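Local coordinates for protein N-acetylglucosamine-6-phosphate deacetylase (Mycobacterium smegmatis, PDB 6FV4) that probably hydrolyses the acetamide of N-acetylglucosamine-6-phosphate, using bound divalent metal, to release acetate during amino-sugar metabolism, at residues V109-P113 with H150-R156; V202-T208 with N228-P232. The protein carries 1 engineered substitution. All blocks are in the same frame, centred on the assembly; numbering follows the deposited sequence.

Both contacts join loops at the C-terminal ends of strands in the (beta/alpha)8 barrel characteristic of the amidohydrolase superfamily. Along the chain they come in series. Contact 1 brings the loop between strand 104-109 and helix 113-129 against the one between strand 134-138 and helix 160-170; contact 2 does the same for the loops following strands 199-202 and 222-223. Their centres lie about 16 Å apart, yet they meet at the cadmium ion, where His150 NE2 and His204 NE2, 3.4 Å apart, both bind the metal, which also carries a water. Glu138 and His225 complete the protein ligands, so residues distant in sequence converge on one metal centre at the mouth of the barrel.

Contact 1 (V109-P113 with H150-R156); sequences VTAGP and HQPVLMR. With CD (cadmium ion), chain J.
Val109 lays its CG1 methyl on one face of the His150 imidazole, 3.7 Å from the ring centroid, in a CH-pi contact. A beta-branched valine suits this spot because it covers the face with hydrocarbon and stays out of the ring plane, in which NE2 of His150 points to the cadmium ion and binds it at 2.5 Å. Next along, Thr110 divides its two branches. With OG1 beside the backbone N (chi1 -70°), CG2 is left anti to that N and presses into the 150-156 loop, 3.4 Å from Gln151 O and 3.5 Å from Leu154 CB, while OG1 meets a water at 3.2 Å that also weakly accepts from His150 N. Leu154 adds CD1, which packs 4.1 Å from Ala111 CA.

At the far end Arg156 reaches out with an extended chain and grips the carbonyl of Ala111 end-on. NH1 and NH2 each donate to Ala111 O at 3.0 Å, and that oxygen lies almost in the guanidinium plane. Pro113 CG covers one face of the same group, close to NH2, at the first turn of helix 113-129. Further out, NH2 forms a salt bridge with Glu162, which helps to set the arginine's position, and NH1 bonds weakly to Leu154 O. The positive charge is therefore shared between carbonyls and a carboxylate; it probably polarises the Ala111 carbonyl, and it ties the two loops together at the end remote from the metal.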
loop_
_atom_site.group_PDB
_atom_site.type_symbol
_atom_site.label_atom_id
_atom_site.label_comp_id
_atom_site.label_asym_id
_atom_site.label_seq_id
_atom_site.Cartn_x
_atom_site.Cartn_y
_atom_site.Cartn_z
ATOM N N VAL B 109 -10.673 23.910 -13.544
ATOM C CA VAL B 109 -10.998 22.688 -14.275
ATOM C C VAL B 109 -10.791 22.901 -15.769
ATOM O O VAL B 109 -10.536 24.022 -16.221
ATOM C CB VAL B 109 -12.437 22.215 -14.010
ATOM C CG1 VAL B 109 -12.648 21.907 -12.536
ATOM C CG2 VAL B 109 -13.431 23.249 -14.517
ATOM N N THR B 110 -10.910 21.815 -16.535
ATOM C CA THR B 110 -10.758 21.849 -17.985
ATOM C C THR B 110 -11.598 22.965 -18.596
ATOM O O THR B 110 -12.794 23.088 -18.321
ATOM C CB THR B 110 -11.153 20.493 -18.584
ATOM O OG1 THR B 110 -10.170 19.507 -18.238
ATOM C CG2 THR B 110 -11.236 20.565 -20.087
ATOM N N ALA B 111 -10.952 23.797 -19.403
ATOM C CA ALA B 111 -11.620 24.922 -20.045
ATOM C C ALA B 111 -11.078 25.105 -21.455
ATOM O O ALA B 111 -10.009 24.597 -21.806
ATOM C CB ALA B 111 -11.448 26.221 -19.243
ATOM N N GLY B 112 -11.828 25.862 -22.262
ATOM C CA GLY B 112 -11.397 26.214 -23.597
ATOM C C GLY B 112 -10.168 27.102 -23.570
ATOM O O GLY B 112 -9.859 27.722 -22.551
ATOM N N PRO B 113 -9.457 27.204 -24.701
ATOM C CA PRO B 113 -8.169 27.921 -24.689
ATOM C C PRO B 113 -8.294 29.390 -24.328
ATOM O O PRO B 113 -7.479 29.912 -23.561
ATOM C CB PRO B 113 -7.652 27.739 -26.124
ATOM C CG PRO B 113 -8.485 26.634 -26.722
ATOM C CD PRO B 113 -9.816 26.743 -26.053
ATOM N N HIS B 150 -14.420 16.557 -15.101
ATOM C CA HIS B 150 -14.920 17.923 -14.912
ATOM C C HIS B 150 -15.698 18.388 -16.138
ATOM O O HIS B 150 -16.912 18.603 -16.060
ATOM C CB HIS B 150 -13.761 18.860 -14.573
ATOM C CG HIS B 150 -13.087 18.522 -13.280
ATOM N ND1 HIS B 150 -13.788 18.312 -12.110
ATOM C CD2 HIS B 150 -11.780 18.331 -12.978
ATOM C CE1 HIS B 150 -12.940 18.007 -11.140
ATOM N NE2 HIS B 150 -11.714 18.026 -11.638
ATOM N N GLN B 151 -15.010 18.558 -17.270
ATOM C CA GLN B 151 -15.659 18.833 -18.558
ATOM C C GLN B 151 -14.906 18.082 -19.651
ATOM O O GLN B 151 -14.086 18.660 -20.377
ATOM C CB GLN B 151 -15.724 20.339 -18.835
ATOM C CG GLN B 151 -16.362 20.701 -20.188
ATOM C CD GLN B 151 -17.882 20.636 -20.160
ATOM O OE1 GLN B 151 -18.536 20.509 -21.200
ATOM N NE2 GLN B 151 -18.452 20.722 -18.965
ATOM N N PRO B 152 -15.163 16.774 -19.793
ATOM C CA PRO B 152 -14.331 15.944 -20.689
ATOM C C PRO B 152 -14.452 16.260 -22.181
ATOM O O PRO B 152 -13.594 15.800 -22.947
ATOM C CB PRO B 152 -14.801 14.504 -20.393
ATOM C CG PRO B 152 -16.077 14.636 -19.636
ATOM C CD PRO B 152 -16.024 15.954 -18.920
ATOM N N VAL B 153 -15.455 17.013 -22.639
ATOM C CA VAL B 153 -15.478 17.293 -24.075
ATOM C C VAL B 153 -14.401 18.303 -24.470
ATOM O O VAL B 153 -14.058 18.405 -25.654
ATOM C CB VAL B 153 -16.872 17.756 -24.551
ATOM C CG1 VAL B 153 -17.844 16.578 -24.580
ATOM C CG2 VAL B 153 -17.411 18.890 -23.689
ATOM N N LEU B 154 -13.830 19.037 -23.517
ATOM C CA LEU B 154 -12.769 19.992 -23.827
ATOM C C LEU B 154 -11.371 19.447 -23.550
ATOM O O LEU B 154 -10.386 20.162 -23.782
ATOM C CB LEU B 154 -12.974 21.297 -23.047
ATOM C CG LEU B 154 -14.205 22.163 -23.345
ATOM C CD1 LEU B 154 -14.584 22.992 -22.116
ATOM C CD2 LEU B 154 -13.975 23.070 -24.560
ATOM N N MET B 155 -11.256 18.222 -23.036
ATOM C CA MET B 155 -9.944 17.614 -22.849
ATOM C C MET B 155 -9.206 17.549 -24.185
ATOM O O MET B 155 -9.805 17.276 -25.230
ATOM C CB MET B 155 -10.094 16.205 -22.243
ATOM C CG MET B 155 -10.730 16.193 -20.866
ATOM S SD MET B 155 -10.821 14.546 -20.100
ATOM C CE MET B 155 -11.451 13.593 -21.483
ATOM N N ARG B 156 -7.902 17.819 -24.162
ATOM C CA ARG B 156 -7.153 17.844 -25.408
ATOM C C ARG B 156 -5.691 17.537 -25.136
ATOM O O ARG B 156 -5.218 17.627 -23.998
ATOM C CB ARG B 156 -7.298 19.200 -26.129
ATOM C CG ARG B 156 -6.938 20.415 -25.273
ATOM C CD ARG B 156 -7.335 21.728 -25.977
ATOM N NE ARG B 156 -7.067 22.918 -25.168
ATOM C CZ ARG B 156 -7.909 23.447 -24.278
ATOM N NH1 ARG B 156 -9.100 22.902 -24.057
ATOM N NH2 ARG B 156 -7.561 24.539 -23.615
HETATM CD CD CD J . -10.664 16.203 -10.200
HETATM O O HOH W 1 -11.958 16.996 -17.409
HETATM O O HOH W 2 -12.712 14.669 -9.782
#

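Contact 2 (V202-T208 with N228-P232); sequences VGHTEAT and NAMRP. With CD (cadmium ion), chain J.
Arg231 runs beside the 202-208 loop and touches it from CB to the guanidinium. CB sits 3.9 Å from Glu206 OE1. Farther out, CD passes Ala207 O at 3.8 Å. A bend about CG-CD (chi3 -70°) turns the end of the chain toward the carbonyl of Glu206, where NE at 3.1 Å and NH2 at 2.9 Å both donate to Glu206 O; the angles are poor and both bonds are weak. Near the tip, the methyl CG2 of Thr208 lies loosely over one face. A long, flexible arginine suits this place because its aliphatic part can follow the loop before the charged end finds a carbonyl. Glu206 OE1, 4.2 Å from Arg231 NE, supplies a nearby opposite charge but stands well out of the guanidinium plane, so no N-H points at it; OE2 forms a salt bridge with Arg146 and a hydrogen bond with Thr144.

Upstream the backbones run parallel and join in a single beta bridge between Thr205 and Met230: Thr205 N donates to Ala229 O at 3.3 Å, and Arg231 N returns a weak bond to Thr205 O. Thr205 OG1 also accepts from Ala207 N, closing an ST turn, and is bonded to Glu182 as well. Ala229, a predicted substrate-binding residue, sets CB over the centre of the His204 ring, 3.6 Å from its centroid; a methyl is small enough to rest there. NE2 of the same ring binds the cadmium ion at 2.3 Å. Neighbouring loops that follow successive parallel strands and carry a metal-binding histidine are typical of the active-site end of the amidohydrolase (beta/alpha)8 barrel.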
loop_
_atom_site.group_PDB
_atom_site.type_symbol
_atom_site.label_atom_id
_atom_site.label_comp_id
_atom_site.label_asym_id
_atom_site.label_seq_id
_atom_site.Cartn_x
_atom_site.Cartn_y
_atom_site.Cartn_z
ATOM N N VAL B 202 0.139 14.003 -11.819
ATOM C CA VAL B 202 -0.525 12.966 -12.611
ATOM C C VAL B 202 -1.940 12.804 -12.075
ATOM O O VAL B 202 -2.140 12.700 -10.860
ATOM C CB VAL B 202 0.233 11.623 -12.561
ATOM C CG1 VAL B 202 -0.617 10.500 -13.156
ATOM C CG2 VAL B 202 1.522 11.700 -13.317
ATOM N N GLY B 203 -2.921 12.779 -12.969
ATOM C CA GLY B 203 -4.304 12.698 -12.544
ATOM C C GLY B 203 -5.206 12.563 -13.749
ATOM O O GLY B 203 -4.768 12.693 -14.897
ATOM N N HIS B 204 -6.477 12.266 -13.465
ATOM C CA HIS B 204 -7.539 12.217 -14.473
ATOM C C HIS B 204 -7.112 11.427 -15.705
ATOM O O HIS B 204 -7.144 11.915 -16.833
ATOM C CB HIS B 204 -7.973 13.632 -14.858
ATOM C CG HIS B 204 -8.896 14.237 -13.862
ATOM N ND1 HIS B 204 -10.263 14.260 -14.031
ATOM C CD2 HIS B 204 -8.649 14.803 -12.660
ATOM C CE1 HIS B 204 -10.824 14.826 -12.979
ATOM N NE2 HIS B 204 -9.867 15.159 -12.129
ATOM N N THR B 205 -6.722 10.174 -15.463
ATOM C CA THR B 205 -5.967 9.440 -16.456
ATOM C C THR B 205 -6.321 7.960 -16.412
ATOM O O THR B 205 -6.655 7.410 -15.362
ATOM C CB THR B 205 -4.464 9.639 -16.229
ATOM O OG1 THR B 205 -3.725 8.795 -17.116
ATOM C CG2 THR B 205 -4.087 9.325 -14.787
ATOM N N GLU B 206 -6.262 7.347 -17.592
ATOM C CA GLU B 206 -6.341 5.913 -17.798
ATOM C C GLU B 206 -4.967 5.313 -18.090
ATOM O O GLU B 206 -4.883 4.231 -18.678
ATOM C CB GLU B 206 -7.318 5.609 -18.941
ATOM C CG GLU B 206 -8.731 6.169 -18.728
ATOM C CD GLU B 206 -9.425 5.553 -17.519
ATOM O OE1 GLU B 206 -9.172 4.358 -17.223
ATOM O OE2 GLU B 206 -10.224 6.258 -16.859
ATOM N N ALA B 207 -3.892 6.004 -17.693
ATOM C CA ALA B 207 -2.542 5.544 -17.980
ATOM C C ALA B 207 -2.248 4.225 -17.278
ATOM O O ALA B 207 -2.763 3.939 -16.197
ATOM C CB ALA B 207 -1.512 6.576 -17.528
ATOM N N THR B 208 -1.385 3.431 -17.893
ATOM C CA THR B 208 -0.933 2.217 -17.249
ATOM C C THR B 208 0.157 2.546 -16.227
ATOM O O THR B 208 0.641 3.684 -16.122
ATOM C CB THR B 208 -0.426 1.219 -18.290
ATOM O OG1 THR B 208 0.776 1.722 -18.885
ATOM C CG2 THR B 208 -1.478 0.997 -19.390
ATOM N N ASN B 228 -9.151 8.794 -7.077
ATOM C CA ASN B 228 -10.280 9.465 -7.728
ATOM C C ASN B 228 -9.914 9.834 -9.154
ATOM O O ASN B 228 -8.811 10.321 -9.412
ATOM C CB ASN B 228 -10.708 10.720 -6.966
ATOM C CG ASN B 228 -11.173 10.414 -5.572
ATOM O OD1 ASN B 228 -10.630 10.937 -4.592
ATOM N ND2 ASN B 228 -12.168 9.542 -5.462
ATOM N N ALA B 229 -10.845 9.583 -10.084
ATOM C CA ALA B 229 -10.661 9.906 -11.506
ATOM C C ALA B 229 -9.411 9.236 -12.068
ATOM O O ALA B 229 -8.648 9.825 -12.831
ATOM C CB ALA B 229 -10.614 11.419 -11.734
ATOM N N MET B 230 -9.207 7.981 -11.699
ATOM C CA MET B 230 -7.956 7.306 -11.980
ATOM C C MET B 230 -8.251 5.825 -12.159
ATOM O O MET B 230 -9.149 5.291 -11.508
ATOM C CB MET B 230 -6.987 7.562 -10.820
ATOM C CG MET B 230 -5.678 6.834 -10.848
ATOM S SD MET B 230 -4.722 7.393 -9.416
ATOM C CE MET B 230 -4.380 9.091 -9.897
ATOM N N ARG B 231 -7.522 5.185 -13.063
ATOM C CA ARG B 231 -7.658 3.749 -13.253
ATOM C C ARG B 231 -7.366 3.016 -11.941
ATOM O O ARG B 231 -6.443 3.393 -11.215
ATOM C CB ARG B 231 -6.701 3.290 -14.353
ATOM C CG ARG B 231 -6.633 1.800 -14.563
ATOM C CD ARG B 231 -5.507 1.451 -15.516
ATOM N NE ARG B 231 -5.796 1.883 -16.876
ATOM C CZ ARG B 231 -5.771 1.078 -17.934
ATOM N NH1 ARG B 231 -5.468 -0.207 -17.789
ATOM N NH2 ARG B 231 -6.049 1.561 -19.137
ATOM N N PRO B 232 -8.142 1.995 -11.585
ATOM C CA PRO B 232 -7.911 1.296 -10.317
ATOM C C PRO B 232 -6.690 0.383 -10.366
ATOM O O PRO B 232 -6.100 0.127 -11.419
ATOM C CB PRO B 232 -9.190 0.473 -10.130
ATOM C CG PRO B 232 -9.656 0.226 -11.526
ATOM C CD PRO B 232 -9.362 1.505 -12.257
HETATM CD CD CD J . -10.664 16.203 -10.200
HETATM O O HOH W 2 -12.712 14.669 -9.782
#